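Local atomic coordinates of uncharacterized protein Atu2452 (Agrobacterium tumefaciens, PDB entry 2R8B), a protein that is of unknown function but, as a member of the dienelactone hydrolase family with an alpha/beta-hydrolase fold, probably hydrolyses an ester or related bond. Residues 76-79 against 80-83; 118-121 against 122-126; 108-111 against 112-116; 224-228 against 229-233. All blocks are in the same frame, centred on the assembly; numbering follows the deposited sequence.

Interaction 1: residues 76-79 against 80-83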
loop_
_atom_site.group_PDB
_atom_site.type_symbol
_atom_site.label_atom_id
_atom_site.label_comp_id
_atom_site.label_asym_id
_atom_site.label_seq_id
_atom_site.Cartn_x
_atom_site.Cartn_y
_atom_site.Cartn_z
ATOM N N ASN A 76 6.514 13.166 1.504
ATOM C CA ASN A 76 6.144 14.003 0.359
ATOM C C ASN A 76 6.135 13.332 -0.995
ATOM O O ASN A 76 5.555 13.906 -1.922
ATOM C CB ASN A 76 6.980 15.271 0.278
ATOM C CG ASN A 76 6.685 16.197 1.385
ATOM O OD1 ASN A 76 5.560 16.693 1.517
ATOM N ND2 ASN A 76 7.680 16.429 2.227
ATOM N N GLN A 77 6.782 12.169 -1.118
ATOM C CA GLN A 77 6.704 11.394 -2.355
ATOM C C GLN A 77 5.281 11.369 -2.880
ATOM O O GLN A 77 4.991 11.949 -3.942
ATOM C CB GLN A 77 7.197 9.960 -2.178
ATOM C CG GLN A 77 8.670 9.793 -2.498
ATOM C CD GLN A 77 8.966 8.496 -3.251
ATOM O OE1 GLN A 77 8.343 7.432 -3.031
ATOM N NE2 GLN A 77 9.924 8.583 -4.159
ATOM N N PHE A 78 4.388 10.747 -2.112
ATOM C CA PHE A 78 3.049 10.499 -2.619
ATOM C C PHE A 78 1.891 11.425 -2.216
ATOM O O PHE A 78 0.782 11.269 -2.747
ATOM C CB PHE A 78 2.695 9.042 -2.403
ATOM C CG PHE A 78 3.376 8.138 -3.362
ATOM C CD1 PHE A 78 2.834 7.905 -4.615
ATOM C CD2 PHE A 78 4.594 7.532 -3.031
ATOM C CE1 PHE A 78 3.467 7.057 -5.517
ATOM C CE2 PHE A 78 5.249 6.682 -3.938
ATOM C CZ PHE A 78 4.677 6.453 -5.182
ATOM N N PHE A 79 2.148 12.385 -1.321
ATOM C CA PHE A 79 1.113 13.263 -0.791
ATOM C C PHE A 79 0.292 13.977 -1.859
ATOM O O PHE A 79 -0.913 13.751 -1.917
ATOM C CB PHE A 79 1.683 14.271 0.225
ATOM C CG PHE A 79 0.628 14.993 1.060
ATOM C CD1 PHE A 79 -0.085 14.317 2.045
ATOM C CD2 PHE A 79 0.394 16.358 0.876
ATOM C CE1 PHE A 79 -1.016 14.953 2.815
ATOM C CE2 PHE A 79 -0.533 17.038 1.656
ATOM C CZ PHE A 79 -1.248 16.334 2.635
ATOM N N ASP A 80 0.885 14.838 -2.692
ATOM C CA ASP A 80 0.013 15.649 -3.560
ATOM C C ASP A 80 -0.465 14.803 -4.693
ATOM O O ASP A 80 -1.546 15.027 -5.234
ATOM C CB ASP A 80 0.650 16.943 -4.061
ATOM C CG ASP A 80 1.779 17.390 -3.190
ATOM O OD1 ASP A 80 1.838 18.583 -2.845
ATOM O OD2 ASP A 80 2.604 16.499 -2.842
ATOM N N PHE A 81 0.325 13.795 -5.027
ATOM C CA PHE A 81 -0.099 12.833 -6.020
ATOM C C PHE A 81 -1.501 12.297 -5.728
ATOM O O PHE A 81 -2.381 12.313 -6.598
ATOM C CB PHE A 81 0.869 11.685 -6.090
ATOM C CG PHE A 81 0.483 10.678 -7.100
ATOM C CD1 PHE A 81 0.422 11.023 -8.452
ATOM C CD2 PHE A 81 0.153 9.383 -6.726
ATOM C CE1 PHE A 81 0.071 10.079 -9.420
ATOM C CE2 PHE A 81 -0.186 8.421 -7.704
ATOM C CZ PHE A 81 -0.238 8.778 -9.040
ATOM N N GLY A 82 -1.686 11.826 -4.496
ATOM C CA GLY A 82 -2.989 11.424 -3.970
ATOM C C GLY A 82 -3.933 12.529 -3.468
ATOM O O GLY A 82 -5.089 12.268 -3.190
ATOM N N ALA A 83 -3.477 13.762 -3.332
ATOM C CA ALA A 83 -4.439 14.832 -3.048
ATOM C C ALA A 83 -5.204 15.135 -4.329
ATOM O O ALA A 83 -6.446 15.269 -4.336
ATOM C CB ALA A 83 -3.739 16.097 -2.496
#
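Phe78 and Phe81 stand one helical turn apart and send their side chains out the same way, side by side. From Phe81 the path begins at CB, which rests 3.4 Å from Phe78 O, the carbonyl oxygen of the turn before. CG then leaves anti to the backbone N (chi1 -180°), and this carries the ring back along the Phe78 side chain, where CD2 comes to 3.7 Å from Phe78 CD1. That touch falls at the rim of the Phe78 ring, close to its plane. The two planes are 72° apart and the centroids 6.0 Å, an oblique pairing, neither a stack nor edge-to-face. Both residues belong to helix 75-85, the crossover of the beta-alpha-beta unit formed with strands 64-68 and 90-94 in this alpha/beta-hydrolase sheet. Phe78 also reaches Leu146 and Phe148 on strand 143-148, whereas Phe79 turns to strands 53-56 and 90-94. The helix is loosely bonded here: Gly82 N makes a nearly straight hydrogen bond to Phe78 O (3.1 Å, 171°), but the bond from Ala83 N to Phe79 O is bent and weak. The methyl carbon Ala83 CB lies 3.7 Å from Phe79 O and touches Ile91 and Arg56.

Interaction 2: residues 118-121 against 122-126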
loop_
_atom_site.group_PDB
_atom_site.type_symbol
_atom_site.label_atom_id
_atom_site.label_comp_id
_atom_site.label_asym_id
_atom_site.label_seq_id
_atom_site.Cartn_x
_atom_site.Cartn_y
_atom_site.Cartn_z
ATOM N N VAL A 118 9.737 -10.864 11.873
ATOM C CA VAL A 118 9.303 -10.242 13.136
ATOM C C VAL A 118 9.088 -8.743 12.949
ATOM O O VAL A 118 8.079 -8.201 13.419
ATOM C CB VAL A 118 10.196 -10.531 14.429
ATOM C CG1 VAL A 118 10.445 -12.003 14.601
ATOM C CG2 VAL A 118 11.517 -9.731 14.467
ATOM N N ASP A 119 10.004 -8.073 12.250
ATOM C CA ASP A 119 9.824 -6.642 12.023
ATOM C C ASP A 119 8.640 -6.363 11.127
ATOM O O ASP A 119 7.909 -5.434 11.367
ATOM C CB ASP A 119 11.076 -5.975 11.474
ATOM C CG ASP A 119 11.085 -4.471 11.717
ATOM O OD1 ASP A 119 10.955 -3.740 10.709
ATOM O OD2 ASP A 119 11.230 -4.036 12.900
ATOM N N LEU A 120 8.454 -7.180 10.109
ATOM C CA LEU A 120 7.294 -7.039 9.249
ATOM C C LEU A 120 5.984 -7.188 10.000
ATOM O O LEU A 120 5.057 -6.413 9.767
ATOM C CB LEU A 120 7.338 -8.026 8.081
ATOM C CG LEU A 120 6.112 -7.999 7.170
ATOM C CD1 LEU A 120 6.205 -6.838 6.208
ATOM C CD2 LEU A 120 5.981 -9.294 6.405
ATOM N N GLU A 121 5.911 -8.176 10.886
ATOM C CA GLU A 121 4.733 -8.366 11.705
ATOM C C GLU A 121 4.557 -7.169 12.651
ATOM O O GLU A 121 3.440 -6.635 12.805
ATOM C CB GLU A 121 4.798 -9.699 12.428
ATOM C CG GLU A 121 4.267 -9.727 13.868
ATOM C CD GLU A 121 4.079 -11.175 14.368
ATOM O OE1 GLU A 121 3.260 -11.850 13.706
ATOM O OE2 GLU A 121 4.718 -11.644 15.370
ATOM N N ARG A 122 5.666 -6.700 13.230
ATOM C CA ARG A 122 5.614 -5.491 14.075
ATOM C C ARG A 122 4.988 -4.306 13.339
ATOM O O ARG A 122 4.136 -3.616 13.913
ATOM C CB ARG A 122 6.995 -5.104 14.653
ATOM C CG ARG A 122 6.967 -3.843 15.540
ATOM C CD ARG A 122 8.327 -3.150 15.674
ATOM N NE ARG A 122 8.971 -2.800 14.390
ATOM C CZ ARG A 122 8.523 -1.899 13.487
ATOM N NH1 ARG A 122 7.389 -1.229 13.673
ATOM N NH2 ARG A 122 9.218 -1.663 12.371
ATOM N N ALA A 123 5.400 -4.111 12.083
ATOM C CA ALA A 123 5.080 -2.921 11.291
ATOM C C ALA A 123 3.669 -2.997 10.741
ATOM O O ALA A 123 2.966 -1.985 10.576
ATOM C CB ALA A 123 6.058 -2.770 10.156
ATOM N N THR A 124 3.262 -4.226 10.456
ATOM C CA THR A 124 1.915 -4.500 9.979
ATOM C C THR A 124 0.937 -4.156 11.081
ATOM O O THR A 124 -0.038 -3.453 10.827
ATOM C CB THR A 124 1.808 -5.948 9.490
ATOM O OG1 THR A 124 2.668 -6.081 8.358
ATOM C CG2 THR A 124 0.388 -6.301 9.087
ATOM N N GLY A 125 1.237 -4.592 12.301
ATOM C CA GLY A 125 0.460 -4.239 13.472
ATOM C C GLY A 125 0.434 -2.761 13.766
ATOM O O GLY A 125 -0.588 -2.262 14.215
ATOM N N LYS A 126 1.536 -2.052 13.503
ATOM C CA LYS A 126 1.600 -0.589 13.704
ATOM C C LYS A 126 0.742 0.143 12.671
ATOM O O LYS A 126 -0.145 0.900 13.045
ATOM C CB LYS A 126 3.048 -0.100 13.663
ATOM C CG LYS A 126 3.291 1.330 14.115
ATOM C CD LYS A 126 4.781 1.600 14.400
ATOM C CE LYS A 126 5.149 3.072 14.113
ATOM N NZ LYS A 126 6.408 3.551 14.776
#
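Asp119 and Arg122 form the charged pair of this helical turn, their side chains running side by side in the same direction. The salt bridge is led by Arg122 NE, 3.0 Å from Asp119 OD2 with an angle of 154° at the hydrogen; NH2 adds weak bonds to both carboxylate oxygens. Asp119 OD2 lies in the guanidinium plane, yet the arginine meets that oxygen from above the carboxylate plane, the two flat groups being 63° apart. A bend at chi3 (55°) folds the arginine back over its own helix, with Asp119 O beneath one guanidinium face. Asp119 OD1 is also held by the backbone N of Arg108, so the aspartate ties the helix to the preceding loop.

The hydroxyl contact is of another kind. Thr124 OG1 donates to Leu120 O (2.8 Å) while Thr124 N binds the same oxygen at 2.9 Å, the two donors arriving from opposite faces of the carbonyl plane. With OG1 beside the backbone N, the hydroxyl can turn back to the preceding turn, and it is held there additionally by Asn157 ND2.

Regular i to i+4 backbone bonds complete the turn, among them Gly125 N to Glu121 O at 3.0 Å. Within helix 117-138, Leu120 and Thr124 face helix 150-161, whereas Asp119 and Arg122 touch Val98 of strand 98-100.

Interaction 3: residues 108-111 against 112-116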
loop_
_atom_site.group_PDB
_atom_site.type_symbol
_atom_site.label_atom_id
_atom_site.label_comp_id
_atom_site.label_asym_id
_atom_site.label_seq_id
_atom_site.Cartn_x
_atom_site.Cartn_y
_atom_site.Cartn_z
ATOM N N ARG A 108 12.220 -4.067 8.161
ATOM C CA ARG A 108 13.621 -4.390 7.941
ATOM C C ARG A 108 13.886 -5.589 7.050
ATOM O O ARG A 108 13.293 -6.643 7.215
ATOM C CB ARG A 108 14.355 -4.574 9.266
ATOM C CG ARG A 108 15.863 -4.654 9.113
ATOM C CD ARG A 108 16.587 -4.914 10.428
ATOM N NE ARG A 108 16.554 -6.314 10.818
ATOM C CZ ARG A 108 17.562 -7.153 10.646
ATOM N NH1 ARG A 108 17.451 -8.413 11.027
ATOM N NH2 ARG A 108 18.680 -6.730 10.092
ATOM N N ARG A 109 14.828 -5.424 6.134
ATOM C CA ARG A 109 15.445 -6.562 5.447
ATOM C C ARG A 109 16.785 -6.792 6.105
ATOM O O ARG A 109 17.473 -5.847 6.509
ATOM C CB ARG A 109 15.768 -6.316 3.977
ATOM C CG ARG A 109 15.180 -5.152 3.330
ATOM C CD ARG A 109 16.204 -4.539 2.395
ATOM N NE ARG A 109 15.671 -4.465 1.039
ATOM C CZ ARG A 109 15.929 -3.508 0.153
ATOM N NH1 ARG A 109 16.729 -2.479 0.460
ATOM N NH2 ARG A 109 15.353 -3.604 -1.056
ATOM N N THR A 110 17.197 -8.042 6.172
ATOM C CA THR A 110 18.560 -8.301 6.558
ATOM C C THR A 110 19.488 -7.692 5.467
ATOM O O THR A 110 19.026 -7.335 4.364
ATOM C CB THR A 110 18.788 -9.822 6.755
ATOM O OG1 THR A 110 18.722 -10.469 5.481
ATOM C CG2 THR A 110 17.714 -10.433 7.683
ATOM N N GLY A 111 20.778 -7.539 5.791
ATOM C CA GLY A 111 21.804 -7.248 4.775
ATOM C C GLY A 111 21.639 -8.266 3.650
ATOM O O GLY A 111 21.249 -9.416 3.899
ATOM N N GLU A 112 21.897 -7.863 2.410
ATOM C CA GLU A 112 21.688 -8.768 1.268
ATOM C C GLU A 112 20.213 -9.143 1.077
ATOM O O GLU A 112 19.895 -10.105 0.343
ATOM C CB GLU A 112 22.586 -10.017 1.334
ATOM C CG GLU A 112 24.046 -9.722 0.982
ATOM C CD GLU A 112 24.910 -9.206 2.163
ATOM O OE1 GLU A 112 26.084 -9.580 2.216
ATOM O OE2 GLU A 112 24.457 -8.430 3.031
ATOM N N GLY A 113 19.329 -8.399 1.759
ATOM C CA GLY A 113 17.970 -8.185 1.283
ATOM C C GLY A 113 16.777 -9.019 1.668
ATOM O O GLY A 113 15.680 -8.778 1.142
ATOM N N VAL A 114 16.937 -9.981 2.574
ATOM C CA VAL A 114 15.781 -10.875 2.895
ATOM C C VAL A 114 14.920 -10.281 4.009
ATOM O O VAL A 114 15.474 -9.824 5.029
ATOM C CB VAL A 114 16.193 -12.428 3.066
ATOM C CG1 VAL A 114 17.672 -12.589 3.213
ATOM C CG2 VAL A 114 15.409 -13.168 4.174
ATOM N N TYR A 115 13.602 -10.267 3.819
ATOM C CA TYR A 115 12.719 -9.643 4.813
ATOM C C TYR A 115 12.810 -10.216 6.224
ATOM O O TYR A 115 12.736 -11.445 6.426
ATOM C CB TYR A 115 11.262 -9.796 4.469
ATOM C CG TYR A 115 10.764 -9.209 3.179
ATOM C CD1 TYR A 115 11.608 -8.466 2.332
ATOM C CD2 TYR A 115 9.415 -9.368 2.822
ATOM C CE1 TYR A 115 11.144 -7.956 1.169
ATOM C CE2 TYR A 115 8.932 -8.837 1.675
ATOM C CZ TYR A 115 9.803 -8.145 0.846
ATOM O OH TYR A 115 9.322 -7.617 -0.323
ATOM N N ASP A 116 12.897 -9.303 7.195
ATOM C CA ASP A 116 12.780 -9.627 8.610
ATOM C C ASP A 116 11.284 -9.821 8.944
ATOM O O ASP A 116 10.489 -8.853 8.939
ATOM C CB ASP A 116 13.436 -8.503 9.428
ATOM C CG ASP A 116 13.226 -8.646 10.941
ATOM O OD1 ASP A 116 12.165 -9.145 11.369
ATOM O OD2 ASP A 116 14.120 -8.236 11.717
#
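Arg108 and Asp116 close the base of a chain reversal in which the two arms run nearly antiparallel. Arg108 NE donates to Asp116 OD2 (3.2 Å, 156°), using the anti lone pair, and NH1 adds a weak bond to the same oxygen. The oxygen lies at the guanidinium edge, and the carboxylate and guanidinium planes are 85° apart; a bend at chi3 (80°) turns the arginine tip to this approach. Asp116 OD1 caps Asp119 N, so one carboxylate joins the reversal to the start of helix 117-138.

The tight part lies between the arms. Thr110 N bonds to Val114 O at 2.7 Å, and Thr110 OG1 packs 3.3 Å from Val114 CG1. OG1 also donates to Gly111 O (3.2 Å) from above that carbonyl's plane, a grip within the turn itself. Gly113 N to Thr110 O, 2.8 Å, draws the bend shut.

On the solvent side, Gly111 and Glu112 form the exposed tip. Arg109 leads off to a salt bridge with Glu100. With Gly111 and Glu112 at its corners, 110-113 is a type II turn, here at the end of an irregular beta hairpin with a single bridge between Arg109 and Tyr115.

Interaction 4: residues 224-228 against 229-233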
loop_
_atom_site.group_PDB
_atom_site.type_symbol
_atom_site.label_atom_id
_atom_site.label_comp_id
_atom_site.label_asym_id
_atom_site.label_seq_id
_atom_site.Cartn_x
_atom_site.Cartn_y
_atom_site.Cartn_z
ATOM N N VAL A 224 -1.986 -4.884 -14.040
ATOM C CA VAL A 224 -1.640 -4.211 -15.272
ATOM C C VAL A 224 -0.132 -4.361 -15.402
ATOM O O VAL A 224 0.595 -4.002 -14.497
ATOM C CB VAL A 224 -2.125 -2.726 -15.228
ATOM C CG1 VAL A 224 -1.529 -1.904 -16.369
ATOM C CG2 VAL A 224 -3.692 -2.654 -15.251
ATOM N N TRP A 225 0.337 -4.971 -16.479
ATOM C CA TRP A 225 1.764 -5.195 -16.686
ATOM C C TRP A 225 2.360 -4.161 -17.615
ATOM O O TRP A 225 1.656 -3.493 -18.322
ATOM C CB TRP A 225 1.981 -6.555 -17.318
ATOM C CG TRP A 225 1.591 -7.712 -16.443
ATOM C CD1 TRP A 225 0.378 -8.381 -16.426
ATOM C CD2 TRP A 225 2.419 -8.360 -15.475
ATOM N NE1 TRP A 225 0.413 -9.417 -15.496
ATOM C CE2 TRP A 225 1.645 -9.409 -14.883
ATOM C CE3 TRP A 225 3.727 -8.157 -15.038
ATOM C CZ2 TRP A 225 2.155 -10.250 -13.869
ATOM C CZ3 TRP A 225 4.224 -8.960 -14.023
ATOM C CH2 TRP A 225 3.435 -10.022 -13.455
ATOM N N HIS A 226 3.667 -4.008 -17.609
ATOM C CA HIS A 226 4.328 -3.360 -18.724
ATOM C C HIS A 226 5.586 -4.155 -18.953
ATOM O O HIS A 226 6.040 -4.828 -18.009
ATOM C CB HIS A 226 4.587 -1.855 -18.487
ATOM C CG HIS A 226 5.465 -1.530 -17.310
ATOM N ND1 HIS A 226 6.842 -1.598 -17.359
ATOM C CD2 HIS A 226 5.158 -1.075 -16.068
ATOM C CE1 HIS A 226 7.345 -1.206 -16.201
ATOM N NE2 HIS A 226 6.345 -0.886 -15.398
ATOM N N PRO A 227 6.180 -4.074 -20.170
ATOM C CA PRO A 227 7.512 -4.709 -20.307
ATOM C C PRO A 227 8.367 -3.818 -19.412
ATOM O O PRO A 227 7.829 -2.862 -18.803
ATOM C CB PRO A 227 7.864 -4.503 -21.773
ATOM C CG PRO A 227 6.953 -3.375 -22.259
ATOM C CD PRO A 227 5.765 -3.303 -21.362
ATOM N N GLY A 228 9.658 -4.016 -19.271
ATOM C CA GLY A 228 10.306 -2.959 -18.421
ATOM C C GLY A 228 10.424 -3.295 -16.943
ATOM O O GLY A 228 9.990 -4.366 -16.520
ATOM N N GLY A 229 11.034 -2.387 -16.182
ATOM C CA GLY A 229 11.716 -2.730 -14.941
ATOM C C GLY A 229 10.920 -2.338 -13.735
ATOM O O GLY A 229 9.707 -2.442 -13.738
ATOM N N HIS A 230 11.621 -1.844 -12.714
ATOM C CA HIS A 230 11.046 -1.362 -11.456
ATOM C C HIS A 230 10.422 0.029 -11.582
ATOM O O HIS A 230 9.768 0.540 -10.631
ATOM C CB HIS A 230 12.149 -1.290 -10.405
ATOM C CG HIS A 230 11.647 -1.350 -8.996
ATOM N ND1 HIS A 230 10.774 -2.332 -8.552
ATOM C CD2 HIS A 230 11.920 -0.578 -7.920
ATOM C CE1 HIS A 230 10.539 -2.164 -7.262
ATOM N NE2 HIS A 230 11.213 -1.099 -6.857
ATOM N N GLU A 231 10.639 0.674 -12.726
ATOM C CA GLU A 231 10.091 2.015 -12.956
ATOM C C GLU A 231 8.567 1.990 -13.055
ATOM O O GLU A 231 7.954 1.025 -13.568
ATOM C CB GLU A 231 10.699 2.663 -14.203
ATOM C CG GLU A 231 10.008 2.335 -15.552
ATOM C CD GLU A 231 10.454 1.008 -16.197
ATOM O OE1 GLU A 231 10.098 0.769 -17.372
ATOM O OE2 GLU A 231 11.176 0.220 -15.557
ATOM N N ILE A 232 7.961 3.042 -12.523
ATOM C CA ILE A 232 6.559 3.338 -12.771
ATOM C C ILE A 232 6.428 3.957 -14.162
ATOM O O ILE A 232 7.023 5.025 -14.384
ATOM C CB ILE A 232 6.082 4.344 -11.750
ATOM C CG1 ILE A 232 5.905 3.663 -10.407
ATOM C CG2 ILE A 232 4.792 5.041 -12.205
ATOM C CD1 ILE A 232 5.659 4.684 -9.325
ATOM N N ARG A 233 5.697 3.300 -15.088
ATOM C CA ARG A 233 5.339 3.918 -16.395
ATOM C C ARG A 233 4.085 4.801 -16.334
ATOM O O ARG A 233 3.213 4.614 -15.475
ATOM C CB ARG A 233 5.230 2.899 -17.531
ATOM C CG ARG A 233 6.562 2.274 -17.786
ATOM C CD ARG A 233 6.775 1.711 -19.194
ATOM N NE ARG A 233 8.090 1.075 -19.198
ATOM C CZ ARG A 233 8.707 0.581 -20.256
ATOM N NH1 ARG A 233 8.142 0.647 -21.438
ATOM N NH2 ARG A 233 9.893 0.015 -20.114
#
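Arg233 lies across the His226 ring, its CG 3.8 Å from the ring centroid and only 3° off the normal, a CH-pi contact over the middle of the face. The arginine chain is extended from CG to NE, so it continues past the ring on the ND1 side. Its guanidinium plane is turned 26° from the ring and has Pro227 O over one face.

Glu231 approaches from another direction: its carboxylate is inclined at 55° to the imidazole, with OE1 3.6 Å from His226 CE1. At the ring edge, His226 NE2 makes a weak bond to Glu231 O at 3.1 Å, and a second weak one to Glu236 OE1. This loop follows strand 220-226, at the edge of the sheet, and leads into helix 234-244; in alpha/beta-hydrolases such a loop carries the catalytic histidine. His230 would probably fill that role here, since it is bonded to Asp199 and weakly to Ser149, as in a Ser-His-Asp triad.

The Glu231 carboxylate bonds to both Arg233 and Gly229. Arg233 grips OE1 side-on with two nitrogens, NE in a salt bridge at 2.7 Å from Glu231 OE1 and NH2 at 2.9 Å from the same atom, both bonds close to the guanidinium plane. The other oxygen, OE2, takes the Gly229 N-H at 2.7 Å from its syn side. Gly228 CA comes obliquely to within 3.4 Å of Arg233 NH2; at the backbone angles of Gly228 a CB would be jammed against the carbonyl O of Pro227.

In the fold
Interactions 2 and 3 are neighbours in the fold and touch directly where the loop enters helix 117-138. Interaction 2 is partly buried, whereas interactions 1, 3 and 4 lie at the surface. Their chemistry follows their setting. Interaction 1 is aromatic and apolar, on a helix laid against the sheet and held by its own backbone bonds; interactions 2 and 3 each combine an arginine-carboxylate pair with local backbone bonds, while in interaction 4 such a pair goes with bonds that join side chains to backbone groups. Interactions 1 and 4 come within about 5 Å at their nearest atoms without touching, while 2 and 4 lie on opposite sides of the chain's centre, their centres about 28 Å apart.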